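Local coordinates for aspartate carbamoyltransferase (Leishmania major, PDB 7K46), which probably catalyses transfer of the carbamoyl group from carbamoyl phosphate to L-aspartate, an early step of pyrimidine biosynthesis, at residues G12-A16 and H129-N133; P6-L10 and D25-L29; E94-D98 and Q122-V126; M54-E60 and V109-A115; I46-R52 and M73-S79. One frame throughout, in Å; residues are numbered along the deposited sequence. Where two conformers were deposited one is given.

Interaction 1: G12-A16 and H129-N133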
# COMPACT_ATOMS: atom_id res chain seq x y z
N GLY A 12 7.56 -21.28 12.60
CA GLY A 12 6.57 -20.73 13.51
C GLY A 12 7.12 -19.87 14.63
O GLY A 12 6.40 -19.61 15.59
N GLN A 13 8.36 -19.40 14.52
CA GLN A 13 9.03 -18.66 15.58
C GLN A 13 9.13 -17.18 15.25
O GLN A 13 9.50 -16.80 14.13
CB GLN A 13 10.44 -19.21 15.81
CG GLN A 13 10.44 -20.59 16.44
CD GLN A 13 9.66 -20.61 17.73
OE1 GLN A 13 9.99 -19.90 18.68
NE2 GLN A 13 8.62 -21.43 17.79
N SER A 14 8.82 -16.35 16.25
CA SER A 14 9.15 -14.93 16.15
C SER A 14 10.66 -14.75 16.10
O SER A 14 11.42 -15.54 16.67
CB SER A 14 8.58 -14.15 17.34
OG SER A 14 7.16 -14.10 17.32
N VAL A 15 11.10 -13.72 15.39
CA VAL A 15 12.52 -13.41 15.23
C VAL A 15 12.75 -12.07 15.92
O VAL A 15 12.48 -11.00 15.35
CB VAL A 15 12.95 -13.39 13.76
CG1 VAL A 15 14.41 -12.95 13.64
CG2 VAL A 15 12.75 -14.78 13.15
N ALA A 16 13.19 -12.13 17.18
CA ALA A 16 13.34 -10.95 18.01
C ALA A 16 14.77 -10.44 18.07
O ALA A 16 14.98 -9.22 18.16
CB ALA A 16 12.86 -11.23 19.44
N HIS A 129 0.74 -15.06 16.06
CA HIS A 129 1.53 -15.37 14.88
C HIS A 129 2.94 -14.83 15.08
O HIS A 129 3.16 -13.96 15.94
CB HIS A 129 0.90 -14.78 13.61
CG HIS A 129 -0.45 -15.35 13.29
ND1 HIS A 129 -1.63 -14.75 13.67
CD2 HIS A 129 -0.80 -16.51 12.68
CE1 HIS A 129 -2.65 -15.49 13.29
NE2 HIS A 129 -2.18 -16.56 12.68
N PRO A 130 3.92 -15.32 14.32
CA PRO A 130 5.29 -14.84 14.50
C PRO A 130 5.42 -13.35 14.21
O PRO A 130 4.80 -12.82 13.28
CB PRO A 130 6.09 -15.68 13.49
CG PRO A 130 5.28 -16.97 13.38
CD PRO A 130 3.85 -16.50 13.43
N ILE A 131 6.24 -12.69 15.02
CA ILE A 131 6.60 -11.29 14.83
C ILE A 131 8.06 -11.23 14.40
O ILE A 131 8.93 -11.81 15.05
CB ILE A 131 6.40 -10.46 16.11
CG1 ILE A 131 4.93 -10.45 16.53
CG2 ILE A 131 6.92 -9.02 15.91
CD1 ILE A 131 4.73 -9.83 17.90
N MET A 132 8.33 -10.52 13.30
CA MET A 132 9.68 -10.20 12.87
C MET A 132 10.05 -8.83 13.42
O MET A 132 9.40 -7.82 13.08
CB MET A 132 9.79 -10.20 11.35
CG MET A 132 9.27 -11.44 10.62
SD MET A 132 10.22 -12.94 10.94
CE MET A 132 9.18 -13.72 12.17
N ASN A 133 11.06 -8.76 14.26
CA ASN A 133 11.52 -7.48 14.78
C ASN A 133 12.31 -6.76 13.69
O ASN A 133 13.38 -7.21 13.28
CB ASN A 133 12.34 -7.69 16.05
CG ASN A 133 13.03 -6.43 16.51
OD1 ASN A 133 12.63 -5.32 16.14
ND2 ASN A 133 14.07 -6.58 17.33
O HOH W 1 4.55 -14.12 18.44
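Ser-14 turns its hydroxyl onto the backbone of the 129-133 segment. OG accepts from Ile-131 N at 2.9 Å, in an almost straight bond (173° at the hydrogen). With chi1 at -69°, OG sits opposite its own carbonyl carbon, which points it at the Ile-131 N-H. A water joins the same OG to the carbonyl oxygen of His-129. Val-15 carries the single backbone bridge. Its N donates to Ile-131 O at 2.9 Å, and its O receives Asn-133 N at 2.9 Å. The two segments run in roughly the same direction. The side chain of Val-15 crosses that of Met-132 at a slant. CG2 lies 3.8 Å from Met-132 SD. Two bends in the methionine chain carry its methyl back toward the other segment, where CE comes 3.7 Å from Gln-13 O. Ile-321 of helix 309-326 packs on both Val-15 and Met-132. Pro-130 lays the CG edge of its ring 3.6 Å from Gly-12 O. At the far end the Asn-133 amide reaches across to Ala-16. ND2 donates to Ala-16 O at 2.9 Å, with the acceptor in the amide plane. Asn-133 OD1 accepts from Gly-135 N, which helps to fix the amide flip. Serine hydroxyl and asparagine amide thus continue the backbone pairing, so that residues 12-16 line edge strand 131-133 of this chain's carbamoyl phosphate-binding domain sheet.

Interaction 2: P6-L10 and D25-L29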
# COMPACT_ATOMS: atom_id res chain seq x y z
N PRO A 6 13.49 -25.42 4.15
CA PRO A 6 13.46 -24.37 5.17
C PRO A 6 14.42 -24.67 6.31
O PRO A 6 14.76 -25.83 6.57
CB PRO A 6 12.00 -24.39 5.64
CG PRO A 6 11.58 -25.81 5.43
CD PRO A 6 12.28 -26.27 4.18
N VAL A 7 14.89 -23.62 6.97
CA VAL A 7 15.68 -23.78 8.19
C VAL A 7 14.70 -24.12 9.30
O VAL A 7 13.96 -23.26 9.80
CB VAL A 7 16.51 -22.53 8.52
CG1 VAL A 7 17.38 -22.78 9.77
CG2 VAL A 7 17.39 -22.14 7.33
N ALA A 8 14.68 -25.40 9.69
CA ALA A 8 13.57 -25.92 10.50
C ALA A 8 13.47 -25.23 11.86
O ALA A 8 12.37 -25.12 12.40
CB ALA A 8 13.72 -27.43 10.67
N SER A 9 14.59 -24.78 12.43
CA SER A 9 14.53 -24.18 13.76
C SER A 9 13.72 -22.89 13.79
O SER A 9 13.28 -22.47 14.87
CB SER A 9 15.93 -23.91 14.29
OG SER A 9 16.62 -23.01 13.44
N LEU A 10 13.51 -22.24 12.64
CA LEU A 10 12.72 -21.02 12.60
C LEU A 10 11.22 -21.26 12.45
O LEU A 10 10.46 -20.29 12.53
CB LEU A 10 13.18 -20.11 11.45
CG LEU A 10 14.44 -19.27 11.70
CD1 LEU A 10 15.70 -20.13 11.65
CD2 LEU A 10 14.56 -18.12 10.72
N ASP A 25 22.43 -22.38 12.50
CA ASP A 25 21.27 -21.66 11.95
C ASP A 25 21.72 -20.60 10.94
O ASP A 25 21.11 -20.43 9.88
CB ASP A 25 20.46 -20.96 13.04
CG ASP A 25 19.76 -21.90 14.02
OD1 ASP A 25 19.37 -23.04 13.65
OD2 ASP A 25 19.57 -21.45 15.17
N ILE A 26 22.75 -19.84 11.31
CA ILE A 26 23.23 -18.77 10.44
C ILE A 26 23.80 -19.33 9.15
O ILE A 26 23.49 -18.84 8.05
CB ILE A 26 24.26 -17.90 11.19
CG1 ILE A 26 23.58 -17.20 12.38
CG2 ILE A 26 24.91 -16.88 10.25
CD1 ILE A 26 24.55 -16.51 13.33
N ASP A 27 24.63 -20.38 9.25
CA ASP A 27 25.12 -21.08 8.06
C ASP A 27 23.97 -21.49 7.16
O ASP A 27 24.02 -21.32 5.94
CB ASP A 27 25.92 -22.34 8.44
CG ASP A 27 27.22 -22.04 9.17
OD1 ASP A 27 27.76 -20.92 9.06
OD2 ASP A 27 27.73 -22.97 9.84
N ALA A 28 22.93 -22.07 7.76
CA ALA A 28 21.81 -22.58 6.97
C ALA A 28 21.04 -21.44 6.32
O ALA A 28 20.61 -21.56 5.16
CB ALA A 28 20.89 -23.43 7.84
N LEU A 29 20.84 -20.34 7.04
CA LEU A 29 20.15 -19.19 6.46
C LEU A 29 20.97 -18.56 5.34
O LEU A 29 20.42 -18.12 4.32
CB LEU A 29 19.85 -18.15 7.55
CG LEU A 29 18.72 -18.45 8.53
CD1 LEU A 29 18.72 -17.48 9.70
CD2 LEU A 29 17.36 -18.40 7.81
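Val-7 faces helix 23-41 and carries most of the apolar contact. Its CG2 meets Ala-28 CB at 3.8 Å. The same methyl lies 3.8 Å from Leu-29 CD2, and the valine and leucine side chains cross at about a right angle. Leu-10 comes at Leu-29 from a different direction. The two reach toward each other tip to tip, with CD2 of Leu-10 at 4.0 Å from CD2 of Leu-29. The polar bond lies nearer the surface. Ser-9 OG donates to Asp-25 OD1 at 2.8 Å. It approaches from above the carboxylate, 63° out of its plane. Chi1 of 61° holds the hydroxyl between the backbone N and the carbonyl carbon of Ser-9, turned to the helix. The second carboxylate oxygen, Asp-25 OD2, accepts from Ser-22 N just before the helix, so the group is held at both oxygens. Residues 8-10 form a short 3-10 turn, and Leu-10 N returns to Val-7 O at 3.1 Å. Further out, Ser-324 OG of helix 309-326 bonds to Val-7 N. That helix also packs on Leu-10 through Ile-321 and on Leu-29 through Met-317. The N-terminal segment is therefore wedged between helices 23-41 and 309-326, with helix 142-156 touching Ile-26.

Interaction 3: E94-D98 and Q122-V126. With EDO (1,2-ethanediol), chain B.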
# COMPACT_ATOMS: atom_id res chain seq x y z
N GLU A 94 -5.74 3.23 20.85
CA GLU A 94 -5.88 1.97 21.56
C GLU A 94 -4.50 1.43 21.95
O GLU A 94 -3.46 1.87 21.44
CB GLU A 94 -6.64 0.95 20.71
CG GLU A 94 -6.04 0.69 19.36
CD GLU A 94 -6.64 -0.52 18.64
OE1 GLU A 94 -7.78 -0.93 18.97
OE2 GLU A 94 -5.96 -1.06 17.73
N THR A 95 -4.49 0.47 22.87
CA THR A 95 -3.23 -0.13 23.29
C THR A 95 -2.53 -0.83 22.12
O THR A 95 -3.17 -1.28 21.16
CB THR A 95 -3.46 -1.15 24.41
OG1 THR A 95 -4.27 -2.22 23.90
CG2 THR A 95 -4.15 -0.50 25.59
N LEU A 96 -1.20 -0.90 22.20
CA LEU A 96 -0.45 -1.66 21.20
C LEU A 96 -0.89 -3.11 21.18
O LEU A 96 -0.99 -3.73 20.11
CB LEU A 96 1.05 -1.56 21.48
CG LEU A 96 1.95 -2.49 20.65
CD1 LEU A 96 1.85 -2.16 19.17
CD2 LEU A 96 3.40 -2.42 21.12
N GLN A 97 -1.19 -3.67 22.36
CA GLN A 97 -1.67 -5.04 22.44
C GLN A 97 -2.93 -5.24 21.61
O GLN A 97 -3.04 -6.21 20.85
CB GLN A 97 -1.93 -5.43 23.90
CG GLN A 97 -0.67 -5.60 24.75
CD GLN A 97 -0.22 -4.31 25.42
OE1 GLN A 97 -0.52 -3.20 24.96
NE2 GLN A 97 0.52 -4.44 26.53
N ASP A 98 -3.91 -4.33 21.74
CA ASP A 98 -5.13 -4.48 20.96
C ASP A 98 -4.86 -4.36 19.47
O ASP A 98 -5.52 -5.03 18.66
CB ASP A 98 -6.17 -3.44 21.38
CG ASP A 98 -6.88 -3.81 22.68
OD1 ASP A 98 -6.60 -4.91 23.22
OD2 ASP A 98 -7.71 -3.01 23.15
N GLN A 122 5.56 -6.22 24.66
CA GLN A 122 4.10 -6.14 24.73
C GLN A 122 3.46 -6.87 23.56
O GLN A 122 2.44 -7.55 23.73
CB GLN A 122 3.68 -4.68 24.75
CG GLN A 122 4.12 -3.94 26.00
CD GLN A 122 3.97 -2.44 25.84
OE1 GLN A 122 3.58 -1.96 24.78
NE2 GLN A 122 4.30 -1.70 26.90
N ALA A 123 4.02 -6.71 22.36
CA ALA A 123 3.45 -7.36 21.18
C ALA A 123 3.54 -8.88 21.31
O ALA A 123 2.56 -9.60 21.08
CB ALA A 123 4.16 -6.87 19.92
N MET A 124 4.72 -9.39 21.68
CA MET A 124 4.86 -10.83 21.82
C MET A 124 4.05 -11.38 22.99
O MET A 124 3.75 -12.57 23.00
CB MET A 124 6.34 -11.19 21.96
CG MET A 124 7.10 -10.97 20.63
SD MET A 124 8.76 -11.66 20.63
CE MET A 124 9.42 -10.96 22.14
N SER A 125 3.67 -10.54 23.96
CA SER A 125 2.88 -11.01 25.08
C SER A 125 1.47 -11.44 24.67
O SER A 125 0.82 -12.19 25.41
CB SER A 125 2.80 -9.94 26.18
OG SER A 125 1.76 -8.99 25.93
N VAL A 126 0.98 -10.97 23.52
CA VAL A 126 -0.36 -11.33 23.06
C VAL A 126 -0.39 -11.92 21.66
O VAL A 126 -1.41 -12.51 21.27
CB VAL A 126 -1.31 -10.10 23.12
CG1 VAL A 126 -1.44 -9.57 24.55
CG2 VAL A 126 -0.86 -9.01 22.14
C1 EDO B . 5.92 1.74 24.78
O1 EDO B . 5.77 2.95 24.01
C2 EDO B . 5.36 0.56 24.00
O2 EDO B . 3.98 0.80 23.65
O HOH W 2 0.10 -7.53 27.65
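Ser-125 OG, which lies beside the Gln-97 side chain, is held twice. It donates to Gln-122 O at 2.7 Å, one helical turn back, and accepts from a water at 2.8 Å. The water is also reached, weakly, by Gln-97 NE2. The contact pairs two helices, 96-104 and 117-126, that follow one another through strand 109-113 in a helix-strand-helix unit. Both cover the same side of the parallel sheet. No direct hydrogen bond crosses between the segments. Gln-97 bends at chi2 (90°), which swings its amide across the Gln-122 chain. NE2 comes 3.6 Å from Gln-122 CB. The two amide planes are nearly parallel, 15° apart, while the chains themselves cross at a slant. On the other flank Gln-97 CG lies 4.0 Å from Val-126 CG1. The valine also sets CG2 against Gln-97 O. Thr-95 is the N-cap of helix 96-104: its OG1 accepts from Asp-98 N at 3.0 Å. The start of this helix and the residue before its cap also face the second subunit: Arg-64 of that subunit pairs with Glu-94 and Arg-291 of that subunit with Asp-98. Gln-122, extended beyond CG, crosses Leu-96 at about a right angle. Its OE1 accepts from O2 of a bound 1,2-ethanediol, probably from the crystallisation liquor, at 3.0 Å, and lies 3.7 Å from Leu-96 CD2.

Interaction 4: M54-E60 and V109-A115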
# COMPACT_ATOMS: atom_id res chain seq x y z
N MET A 54 1.28 -10.96 5.30
CA MET A 54 2.15 -10.20 6.18
C MET A 54 1.51 -8.85 6.45
O MET A 54 1.04 -8.19 5.51
CB MET A 54 3.53 -9.99 5.53
CG MET A 54 4.37 -8.85 6.18
SD MET A 54 5.87 -8.45 5.23
CE MET A 54 6.88 -9.88 5.61
N THR A 55 1.50 -8.42 7.72
CA THR A 55 1.17 -7.03 8.03
C THR A 55 2.38 -6.36 8.69
O THR A 55 2.77 -6.76 9.80
CB THR A 55 -0.05 -6.88 8.95
OG1 THR A 55 -1.19 -7.47 8.34
CG2 THR A 55 -0.33 -5.40 9.19
N PRO A 56 2.95 -5.33 8.08
CA PRO A 56 3.94 -4.51 8.79
C PRO A 56 3.25 -3.45 9.63
O PRO A 56 2.24 -2.86 9.23
CB PRO A 56 4.75 -3.86 7.65
CG PRO A 56 4.20 -4.48 6.35
CD PRO A 56 2.81 -4.92 6.67
N LEU A 57 3.81 -3.22 10.82
CA LEU A 57 3.31 -2.21 11.75
C LEU A 57 4.52 -1.36 12.12
O LEU A 57 5.32 -1.76 12.98
CB LEU A 57 2.65 -2.86 12.97
CG LEU A 57 1.84 -1.92 13.87
CD1 LEU A 57 0.57 -1.43 13.15
CD2 LEU A 57 1.49 -2.62 15.19
N PHE A 58 4.67 -0.22 11.46
CA PHE A 58 5.87 0.60 11.57
C PHE A 58 5.52 1.91 12.26
O PHE A 58 4.81 2.75 11.69
CB PHE A 58 6.50 0.83 10.19
CG PHE A 58 7.44 -0.26 9.75
CD1 PHE A 58 7.05 -1.59 9.77
CD2 PHE A 58 8.73 0.05 9.31
CE1 PHE A 58 7.93 -2.60 9.36
CE2 PHE A 58 9.61 -0.95 8.90
CZ PHE A 58 9.21 -2.27 8.92
N PHE A 59 5.99 2.06 13.49
CA PHE A 59 5.75 3.28 14.26
C PHE A 59 6.80 4.35 13.98
O PHE A 59 6.61 5.50 14.38
CB PHE A 59 5.72 2.96 15.76
CG PHE A 59 4.50 2.21 16.19
CD1 PHE A 59 4.42 0.83 16.03
CD2 PHE A 59 3.42 2.87 16.75
CE1 PHE A 59 3.29 0.13 16.42
CE2 PHE A 59 2.29 2.18 17.15
CZ PHE A 59 2.23 0.80 16.98
N GLU A 60 7.89 3.99 13.33
CA GLU A 60 8.85 4.95 12.82
C GLU A 60 9.11 4.62 11.36
O GLU A 60 9.01 3.47 10.94
CB GLU A 60 10.15 4.93 13.63
CG GLU A 60 10.72 3.54 13.87
CD GLU A 60 12.04 3.57 14.62
OE1 GLU A 60 12.35 4.64 15.19
OE2 GLU A 60 12.76 2.54 14.64
N VAL A 109 1.97 -13.42 9.50
CA VAL A 109 3.23 -12.95 10.07
C VAL A 109 3.13 -11.45 10.24
O VAL A 109 2.53 -10.75 9.41
CB VAL A 109 4.44 -13.36 9.19
CG1 VAL A 109 4.37 -12.74 7.79
CG2 VAL A 109 5.78 -13.01 9.89
N LEU A 110 3.67 -10.95 11.35
CA LEU A 110 3.71 -9.52 11.63
C LEU A 110 5.15 -9.04 11.54
O LEU A 110 6.09 -9.79 11.83
CB LEU A 110 3.14 -9.21 13.02
CG LEU A 110 1.82 -9.86 13.44
CD1 LEU A 110 1.34 -9.26 14.77
CD2 LEU A 110 0.77 -9.67 12.37
N VAL A 111 5.34 -7.78 11.13
CA VAL A 111 6.66 -7.14 11.12
C VAL A 111 6.54 -5.86 11.94
O VAL A 111 5.83 -4.93 11.53
CB VAL A 111 7.16 -6.83 9.70
CG1 VAL A 111 8.58 -6.22 9.75
CG2 VAL A 111 7.14 -8.09 8.82
N LEU A 112 7.23 -5.79 13.08
CA LEU A 112 7.11 -4.67 14.01
C LEU A 112 8.36 -3.80 14.00
O LEU A 112 9.48 -4.30 14.20
CB LEU A 112 6.85 -5.16 15.44
CG LEU A 112 6.75 -4.02 16.47
CD1 LEU A 112 5.47 -3.19 16.25
CD2 LEU A 112 6.82 -4.54 17.91
N ARG A 113 8.17 -2.51 13.78
CA ARG A 113 9.22 -1.51 13.90
C ARG A 113 8.77 -0.45 14.91
O ARG A 113 7.84 0.33 14.63
CB ARG A 113 9.53 -0.88 12.54
CG ARG A 113 10.52 0.26 12.59
CD ARG A 113 11.94 -0.25 12.53
NE ARG A 113 12.90 0.85 12.49
CZ ARG A 113 14.05 0.83 11.84
NH1 ARG A 113 14.43 -0.24 11.14
NH2 ARG A 113 14.85 1.90 11.87
N HIS A 114 9.41 -0.44 16.07
CA HIS A 114 9.08 0.48 17.15
C HIS A 114 10.38 0.81 17.87
O HIS A 114 11.22 -0.07 18.05
CB HIS A 114 8.08 -0.16 18.13
CG HIS A 114 7.39 0.82 19.03
ND1 HIS A 114 8.06 1.52 20.02
CD2 HIS A 114 6.09 1.18 19.13
CE1 HIS A 114 7.20 2.29 20.67
NE2 HIS A 114 6.00 2.11 20.14
N ALA A 115 10.56 2.08 18.25
CA ALA A 115 11.82 2.46 18.89
C ALA A 115 12.00 1.81 20.26
O ALA A 115 13.14 1.60 20.69
CB ALA A 115 11.91 3.98 19.02
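Phe-58 lies with one face against Arg-113, whose CB stands over the ring centre in a CH-pi contact. That carbon is 3.5 Å from Phe-58 CD2. At the ring edge, Phe-58 CE1 meets Val-111 CG1 at 3.7 Å. The other methyl of Val-111, CG2, takes the bent end of Met-54, with CE at 3.7 Å. These side chains share one face of the sheet. The backbones form a regular parallel pair, the two central strands of the carbamoyl phosphate-binding domain sheet, their axes 14° apart, with five N-H to O bonds. In the shortest Leu-57 N gives to Val-111 O at 2.7 Å. On the other face Leu-57 and Leu-112 lie side by side, pointing the same way. Beyond the strands Phe-59 carries His-114 CD2 over one ring face, toward its rim, at 3.5 Å from Phe-59 CG. The two rings are oblique, their planes 52° apart. Glu-60 reaches back across Arg-113 at about a right angle, and OE2 takes NE at 2.7 Å in a salt bridge. The donor comes from the anti side, 29° out of the carboxylate plane. Arg-113 NH1 also bonds to Ala-134 O, which fixes the guanidinium from a second direction. Helix 63-74 covers the Met-54, Pro-56 and Phe-58 face. Helices 96-104 and 117-126 cover the face of Leu-57 and Leu-112.

Interaction 5: I46-R52 and M73-S79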
# COMPACT_ATOMS: atom_id res chain seq x y z
N ILE A 46 8.88 -18.10 -6.97
CA ILE A 46 8.58 -18.89 -5.78
C ILE A 46 7.16 -18.56 -5.35
O ILE A 46 6.81 -17.38 -5.18
CB ILE A 46 9.57 -18.61 -4.64
CG1 ILE A 46 11.00 -18.94 -5.08
CG2 ILE A 46 9.19 -19.43 -3.39
CD1 ILE A 46 12.07 -18.44 -4.09
N ASP A 47 6.33 -19.59 -5.16
CA ASP A 47 4.92 -19.39 -4.86
C ASP A 47 4.51 -20.05 -3.55
O ASP A 47 3.31 -20.17 -3.27
CB ASP A 47 4.07 -19.93 -6.02
CG ASP A 47 2.74 -19.21 -6.15
OD1 ASP A 47 2.74 -17.95 -6.14
OD2 ASP A 47 1.69 -19.90 -6.27
N THR A 48 5.49 -20.48 -2.75
CA THR A 48 5.22 -21.28 -1.56
C THR A 48 4.29 -20.57 -0.58
O THR A 48 3.49 -21.22 0.11
CB THR A 48 6.55 -21.61 -0.87
OG1 THR A 48 7.42 -22.25 -1.83
CG2 THR A 48 6.34 -22.57 0.30
N LEU A 49 4.38 -19.24 -0.49
CA LEU A 49 3.59 -18.50 0.49
C LEU A 49 2.33 -17.89 -0.12
O LEU A 49 1.74 -16.98 0.48
CB LEU A 49 4.45 -17.42 1.15
CG LEU A 49 5.63 -17.95 2.00
CD1 LEU A 49 6.27 -16.82 2.82
CD2 LEU A 49 5.25 -19.14 2.90
N ARG A 50 1.87 -18.40 -1.26
CA ARG A 50 0.60 -17.95 -1.83
C ARG A 50 -0.51 -18.07 -0.79
O ARG A 50 -0.66 -19.11 -0.15
CB ARG A 50 0.26 -18.78 -3.07
CG ARG A 50 -0.90 -18.25 -3.90
CD ARG A 50 -1.29 -19.23 -5.01
NE ARG A 50 -2.02 -20.38 -4.48
CZ ARG A 50 -1.49 -21.57 -4.23
NH1 ARG A 50 -0.22 -21.83 -4.49
NH2 ARG A 50 -2.25 -22.52 -3.69
N GLY A 51 -1.28 -17.00 -0.63
CA GLY A 51 -2.37 -17.02 0.33
C GLY A 51 -1.99 -16.72 1.77
O GLY A 51 -2.87 -16.74 2.64
N ARG A 52 -0.71 -16.45 2.06
CA ARG A 52 -0.29 -16.04 3.39
C ARG A 52 -0.12 -14.52 3.42
O ARG A 52 0.28 -13.91 2.42
CB ARG A 52 1.02 -16.72 3.80
CG ARG A 52 1.05 -18.23 3.55
CD ARG A 52 -0.10 -18.97 4.24
NE ARG A 52 -0.22 -20.32 3.69
CZ ARG A 52 -1.35 -20.97 3.49
NH1 ARG A 52 -2.52 -20.45 3.83
NH2 ARG A 52 -1.32 -22.18 2.92
N MET A 73 8.40 -10.86 0.98
CA MET A 73 7.13 -11.58 1.09
C MET A 73 6.52 -11.82 -0.29
O MET A 73 6.08 -12.93 -0.61
CB MET A 73 6.17 -10.81 2.00
CG MET A 73 4.87 -11.55 2.32
SD MET A 73 5.20 -12.96 3.39
CE MET A 73 3.52 -13.56 3.67
N MET A 74 6.49 -10.79 -1.14
CA MET A 74 5.83 -10.95 -2.44
C MET A 74 6.62 -11.86 -3.39
O MET A 74 6.01 -12.56 -4.21
CB MET A 74 5.60 -9.57 -3.07
CG MET A 74 4.66 -8.71 -2.23
SD MET A 74 4.42 -7.07 -2.95
CE MET A 74 3.49 -6.26 -1.63
N ARG A 75 7.95 -11.87 -3.30
CA ARG A 75 8.75 -12.76 -4.12
C ARG A 75 8.71 -14.21 -3.64
O ARG A 75 9.31 -15.07 -4.28
CB ARG A 75 10.19 -12.25 -4.18
CG ARG A 75 10.35 -10.95 -4.98
CD ARG A 75 11.83 -10.61 -5.13
NE ARG A 75 12.05 -9.43 -5.96
CZ ARG A 75 12.12 -9.45 -7.29
NH1 ARG A 75 11.93 -10.57 -7.98
NH2 ARG A 75 12.36 -8.31 -7.94
N LEU A 76 8.05 -14.48 -2.52
CA LEU A 76 7.72 -15.84 -2.11
C LEU A 76 6.29 -16.20 -2.46
O LEU A 76 5.83 -17.30 -2.10
CB LEU A 76 7.95 -16.00 -0.59
CG LEU A 76 9.42 -15.84 -0.16
CD1 LEU A 76 9.52 -15.73 1.35
CD2 LEU A 76 10.28 -16.99 -0.69
N GLY A 77 5.58 -15.32 -3.16
CA GLY A 77 4.19 -15.52 -3.49
C GLY A 77 3.20 -15.02 -2.46
O GLY A 77 1.99 -15.12 -2.68
N GLY A 78 3.68 -14.46 -1.34
CA GLY A 78 2.79 -14.02 -0.29
C GLY A 78 2.17 -12.65 -0.55
O GLY A 78 2.53 -11.95 -1.50
N SER A 79 1.24 -12.28 0.32
CA SER A 79 0.49 -11.03 0.26
C SER A 79 0.92 -10.11 1.39
O SER A 79 1.36 -10.57 2.44
CB SER A 79 -1.02 -11.28 0.37
OG SER A 79 -1.48 -12.08 -0.71
O HOH W 3 8.92 -15.08 -7.07
O HOH W 4 -0.66 -14.38 -1.75
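A Schellman motif ends helix 63-74, and the turns before strand 53-58 pack against it. Gly-77, with positive phi, leaves the helix. Gly-78 N returns to Met-73 O at 2.9 Å, and Gly-77 N to Met-74 O. Leu-76 N also donates to Met-73 O, from the opposite face of its plane. The loop 46-52 holds two overlapping turns, type I from Asp-47 to Arg-50 and type II from Leu-49 to Arg-52. Across the segments, Leu-49 N gives to Leu-76 O at 2.9 Å, and Ser-79 N gives to Arg-52 O at 2.8 Å, the latter nearly straight (168°). Between them Gly-78 CA lies 3.2 Å from Leu-49 O in a CA-H...O contact. The apolar side is built round Leu-76. It lies alongside both Ile-46 and Leu-49, all pointing the same way. Its CD2 meets Ile-46 CG2 at 3.8 Å, and its CD1 meets Leu-49 CD1 at 3.7 Å. Met-73 bends at chi2 (69°), so that SD touches Leu-49 CD1 and the terminal methyl lies against the Arg-52 carbonyl. Met-36 of helix 23-41 and Met-319 of helix 309-326 also pack on Leu-76. Three arginines reach neighbouring subunits of the three-chain assembly. In the conformer given, Arg-50 bonds to Thr-45 of the second subunit and makes a salt bridge to Asp-47 in its own turn. Arg-52 bonds to Gly-43 of the second subunit. Arg-75 bonds to Tyr-106 O and pairs with Asp-108, both of the third subunit. One water accepts from Gly-51 N, donates to Gly-77 O and lies 2.7 Å from Ser-79 OG.

In the fold
From the N terminus, interaction 2 closes the first, short loop by laying residues 6-10 on helix 23-41. Interaction 1 starts within that loop and crosses it. It returns the chain to strand 131-133 after more than a hundred residues, and interactions 3, 4 and 5 all fall within its span. Interaction 5 joins the loop before strand 53-58 to the end of helix 63-74. Interaction 4 crosses both 5 and 3. It sets strand 53-58 beside strand 109-113, the neighbour of strand 131-133. Interaction 3, which follows 5 in series, pairs the helices flanking strand 109-113. Interactions 1, 3, 4 and 5 thus tie together the family's carbamoyl phosphate-binding region.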